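Local coordinates for exosome subunit (Archaeoglobus fulgidus, PDB 2OGK), which is of unknown function, belonging to an archaeal family that structurally resembles RNA-binding proteins but is thought unlikely to bind RNA, at residues Glu7-Ser12 / Val121-Val126. Numbering follows the deposited sequence.
Sequences EWVRVS and VKLRLV
Arg-124 CB sits over one face of the Trp-8 indole, 3.7 Å from the centroid of its five-membered ring and 21° off the ring normal, which defines a CH-pi contact. On the opposite face lies Arg-10, whose NE is 3.5 Å above the ring plane and over its centre; in turn, Trp-8 CZ2 lies over the centre of the Arg-10 guanidinium. At the indole edge Lys-122 CB comes within 3.7 Å of Trp-8 CZ3. With chi1 at 50°, Trp-8 CG stands between its own backbone N and carbonyl carbon, and the indole leans toward strand 118-126. Replacing Trp-8 by an alanine would probably strip Arg-124 CB and the Arg-10 guanidinium of the opposite ring faces they rest on, leaving both side chains freer to turn.

Arg-10 N donates to Lys-122 O, and Lys-122 N returns a 2.8 Å bond to Arg-10 O in the carbonyl plane, the signature of an antiparallel hydrogen-bonded pair. Bends at chi2 and chi4 bring Lys-122 NZ to Ser-12 OG, to which it donates a 2.9 Å hydrogen bond. On the other face, Val-9 CG2 meets Leu-123 CD2 at 3.9 Å and Val-11 packs beside Val-121; Val-9, Val-11 and Leu-123 reach helix 61-75, while Val-121 touches Ile-100 of strand 95-101.

The central strand 5-15 and its neighbour 118-126 thus carry an apolar face toward the helix and a polar one where both arginines have acidic partners. Glu-7 OE1 makes a long salt bridge to Arg-124 NE (4.0 Å), with no N-H pointing at it. Glu-57, bound to Arg-10 NE, therefore holds that guanidinium over the indole, whereas Glu-7 probably steers Arg-124 by charge alone.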
ATOM      1  N   GLU D   7      10.519  11.120   6.208  1.00 60.66           N
ATOM      2  CA  GLU D   7      11.586  10.868   5.245  1.00 62.00           C
ATOM      3  C   GLU D   7      11.186  11.291   3.819  1.00 62.92           C
ATOM      4  O   GLU D   7      11.959  11.964   3.133  1.00 65.51           O
ATOM      5  CB  GLU D   7      11.957   9.394   5.261  1.00 62.31           C
ATOM      6  CG  GLU D   7      13.343   9.104   4.776  1.00 65.70           C
ATOM      7  CD  GLU D   7      13.579   7.610   4.581  1.00 69.75           C
ATOM      8  OE1 GLU D   7      13.257   6.815   5.500  1.00 69.57           O
ATOM      9  OE2 GLU D   7      14.093   7.232   3.503  1.00 72.05           O
ATOM     10  N   TRP D   8       9.991  10.898   3.370  1.00 61.80           N
ATOM     11  CA  TRP D   8       9.502  11.272   2.034  1.00 59.76           C
ATOM     12  C   TRP D   8       7.984  11.295   1.909  1.00 60.27           C
ATOM     13  O   TRP D   8       7.264  11.023   2.869  1.00 60.10           O
ATOM     14  CB  TRP D   8      10.056  10.342   0.944  1.00 56.16           C
ATOM     15  CG  TRP D   8       9.904   8.878   1.209  1.00 53.09           C
ATOM     16  CD1 TRP D   8      10.891   8.015   1.563  1.00 52.82           C
ATOM     17  CD2 TRP D   8       8.705   8.097   1.106  1.00 52.82           C
ATOM     18  NE1 TRP D   8      10.395   6.738   1.685  1.00 52.15           N
ATOM     19  CE2 TRP D   8       9.054   6.756   1.412  1.00 51.97           C
ATOM     20  CE3 TRP D   8       7.369   8.394   0.789  1.00 51.60           C
ATOM     21  CZ2 TRP D   8       8.117   5.711   1.409  1.00 48.30           C
ATOM     22  CZ3 TRP D   8       6.435   7.351   0.788  1.00 48.84           C
ATOM     23  CH2 TRP D   8       6.821   6.027   1.098  1.00 47.76           C
ATOM     24  N   VAL D   9       7.517  11.620   0.706  1.00 60.65           N
ATOM     25  CA  VAL D   9       6.091  11.689   0.393  1.00 61.84           C
ATOM     26  C   VAL D   9       5.828  11.316  -1.060  1.00 61.50           C
ATOM     27  O   VAL D   9       6.358  11.939  -1.975  1.00 60.82           O
ATOM     28  CB  VAL D   9       5.508  13.110   0.625  1.00 63.00           C
ATOM     29  CG1 VAL D   9       4.151  13.235  -0.071  1.00 62.59           C
ATOM     30  CG2 VAL D   9       5.355  13.377   2.116  1.00 62.30           C
ATOM     31  N   ARG D  10       4.990  10.306  -1.260  1.00 62.35           N
ATOM     32  CA  ARG D  10       4.645   9.853  -2.601  1.00 62.13           C
ATOM     33  C   ARG D  10       3.151  10.030  -2.902  1.00 61.35           C
ATOM     34  O   ARG D  10       2.290   9.589  -2.144  1.00 60.14           O
ATOM     35  CB  ARG D  10       5.087   8.398  -2.776  1.00 61.35           C
ATOM     36  CG  ARG D  10       6.588   8.256  -2.627  1.00 60.34           C
ATOM     37  CD  ARG D  10       7.050   6.819  -2.648  1.00 62.14           C
ATOM     38  NE  ARG D  10       8.465   6.728  -2.297  1.00 64.22           N
ATOM     39  CZ  ARG D  10       9.111   5.595  -2.023  1.00 65.52           C
ATOM     40  NH1 ARG D  10       8.472   4.428  -2.057  1.00 66.34           N
ATOM     41  NH2 ARG D  10      10.403   5.634  -1.706  1.00 64.65           N
ATOM     42  N   VAL D  11       2.870  10.719  -4.006  1.00 61.85           N
ATOM     43  CA  VAL D  11       1.504  10.994  -4.457  1.00 62.22           C
ATOM     44  C   VAL D  11       1.303  10.354  -5.825  1.00 62.64           C
ATOM     45  O   VAL D  11       1.947  10.737  -6.796  1.00 62.51           O
ATOM     46  CB  VAL D  11       1.237  12.516  -4.581  1.00 61.47           C
ATOM     47  CG1 VAL D  11      -0.110  12.753  -5.216  1.00 60.70           C
ATOM     48  CG2 VAL D  11       1.287  13.174  -3.208  1.00 61.18           C
ATOM     49  N   SER D  12       0.401   9.384  -5.900  1.00 63.61           N
ATOM     50  CA  SER D  12       0.167   8.700  -7.155  1.00 64.39           C
ATOM     51  C   SER D  12      -1.287   8.468  -7.529  1.00 65.44           C
ATOM     52  O   SER D  12      -2.187   8.481  -6.690  1.00 64.69           O
ATOM     53  CB  SER D  12       0.903   7.371  -7.140  1.00 64.37           C
ATOM     54  OG  SER D  12       0.677   6.723  -5.905  1.00 65.09           O
ATOM     55  N   VAL D 121      -1.614   8.830  -1.331  1.00 62.21           N
ATOM     56  CA  VAL D 121      -0.628   9.699  -0.713  1.00 61.76           C
ATOM     57  C   VAL D 121       0.059   8.991   0.449  1.00 59.62           C
ATOM     58  O   VAL D 121      -0.488   8.952   1.545  1.00 60.63           O
ATOM     59  CB  VAL D 121      -1.294  10.982  -0.162  1.00 63.89           C
ATOM     60  CG1 VAL D 121      -0.244  11.907   0.447  1.00 64.66           C
ATOM     61  CG2 VAL D 121      -2.060  11.689  -1.272  1.00 63.83           C
ATOM     62  N   LYS D 122       1.236   8.413   0.216  1.00 57.59           N
ATOM     63  CA  LYS D 122       1.969   7.767   1.303  1.00 55.48           C
ATOM     64  C   LYS D 122       2.943   8.790   1.874  1.00 54.32           C
ATOM     65  O   LYS D 122       3.320   9.749   1.207  1.00 53.73           O
ATOM     66  CB  LYS D 122       2.788   6.544   0.850  1.00 53.33           C
ATOM     67  CG  LYS D 122       2.642   6.104  -0.573  1.00 52.99           C
ATOM     68  CD  LYS D 122       1.345   5.372  -0.815  1.00 54.35           C
ATOM     69  CE  LYS D 122       1.082   5.250  -2.323  1.00 57.23           C
ATOM     70  NZ  LYS D 122       1.029   6.587  -3.068  1.00 53.52           N
ATOM     71  N   LEU D 123       3.337   8.584   3.120  1.00 54.44           N
ATOM     72  CA  LEU D 123       4.286   9.468   3.777  1.00 55.18           C
ATOM     73  C   LEU D 123       5.091   8.609   4.717  1.00 55.74           C
ATOM     74  O   LEU D 123       4.526   8.034   5.646  1.00 56.94           O
ATOM     75  CB  LEU D 123       3.575  10.540   4.602  1.00 53.91           C
ATOM     76  CG  LEU D 123       2.497  11.379   3.939  1.00 54.17           C
ATOM     77  CD1 LEU D 123       1.140  10.692   4.077  1.00 54.74           C
ATOM     78  CD2 LEU D 123       2.466  12.723   4.609  1.00 53.41           C
ATOM     79  N   ARG D 124       6.395   8.492   4.493  1.00 56.02           N
ATOM     80  CA  ARG D 124       7.158   7.680   5.420  1.00 57.93           C
ATOM     81  C   ARG D 124       7.504   8.504   6.650  1.00 56.35           C
ATOM     82  O   ARG D 124       7.981   9.634   6.550  1.00 56.03           O
ATOM     83  CB  ARG D 124       8.435   7.123   4.800  1.00 60.61           C
ATOM     84  CG  ARG D 124       8.862   5.871   5.536  1.00 65.07           C
ATOM     85  CD  ARG D 124      10.245   5.365   5.177  1.00 70.97           C
ATOM     86  NE  ARG D 124      10.434   4.013   5.706  1.00 75.86           N
ATOM     87  CZ  ARG D 124      10.312   3.677   6.993  1.00 78.62           C
ATOM     88  NH1 ARG D 124      10.010   4.594   7.906  1.00 79.13           N
ATOM     89  NH2 ARG D 124      10.454   2.409   7.368  1.00 79.21           N
ATOM     90  N   LEU D 125       7.226   7.941   7.816  1.00 54.76           N
ATOM     91  CA  LEU D 125       7.514   8.615   9.065  1.00 54.39           C
ATOM     92  C   LEU D 125       8.643   7.817   9.688  1.00 54.31           C
ATOM     93  O   LEU D 125       8.616   6.584   9.672  1.00 54.70           O
ATOM     94  CB  LEU D 125       6.299   8.590   9.987  1.00 53.85           C
ATOM     95  CG  LEU D 125       4.948   9.026   9.423  1.00 52.34           C
ATOM     96  CD1 LEU D 125       3.877   8.716  10.438  1.00 51.81           C
ATOM     97  CD2 LEU D 125       4.956  10.493   9.101  1.00 51.82           C
ATOM     98  N   VAL D 126       9.639   8.517  10.222  1.00 52.86           N
ATOM     99  CA  VAL D 126      10.778   7.852  10.842  1.00 49.27           C
ATOM    100  C   VAL D 126      10.977   8.412  12.249  1.00 45.95           C
ATOM    101  O   VAL D 126      10.864   9.627  12.476  1.00 45.60           O
ATOM    102  CB  VAL D 126      12.057   8.047   9.980  1.00 50.00           C
ATOM    103  CG1 VAL D 126      11.775   7.639   8.536  1.00 48.60           C
ATOM    104  CG2 VAL D 126      12.511   9.492  10.027  1.00 52.31           C
TER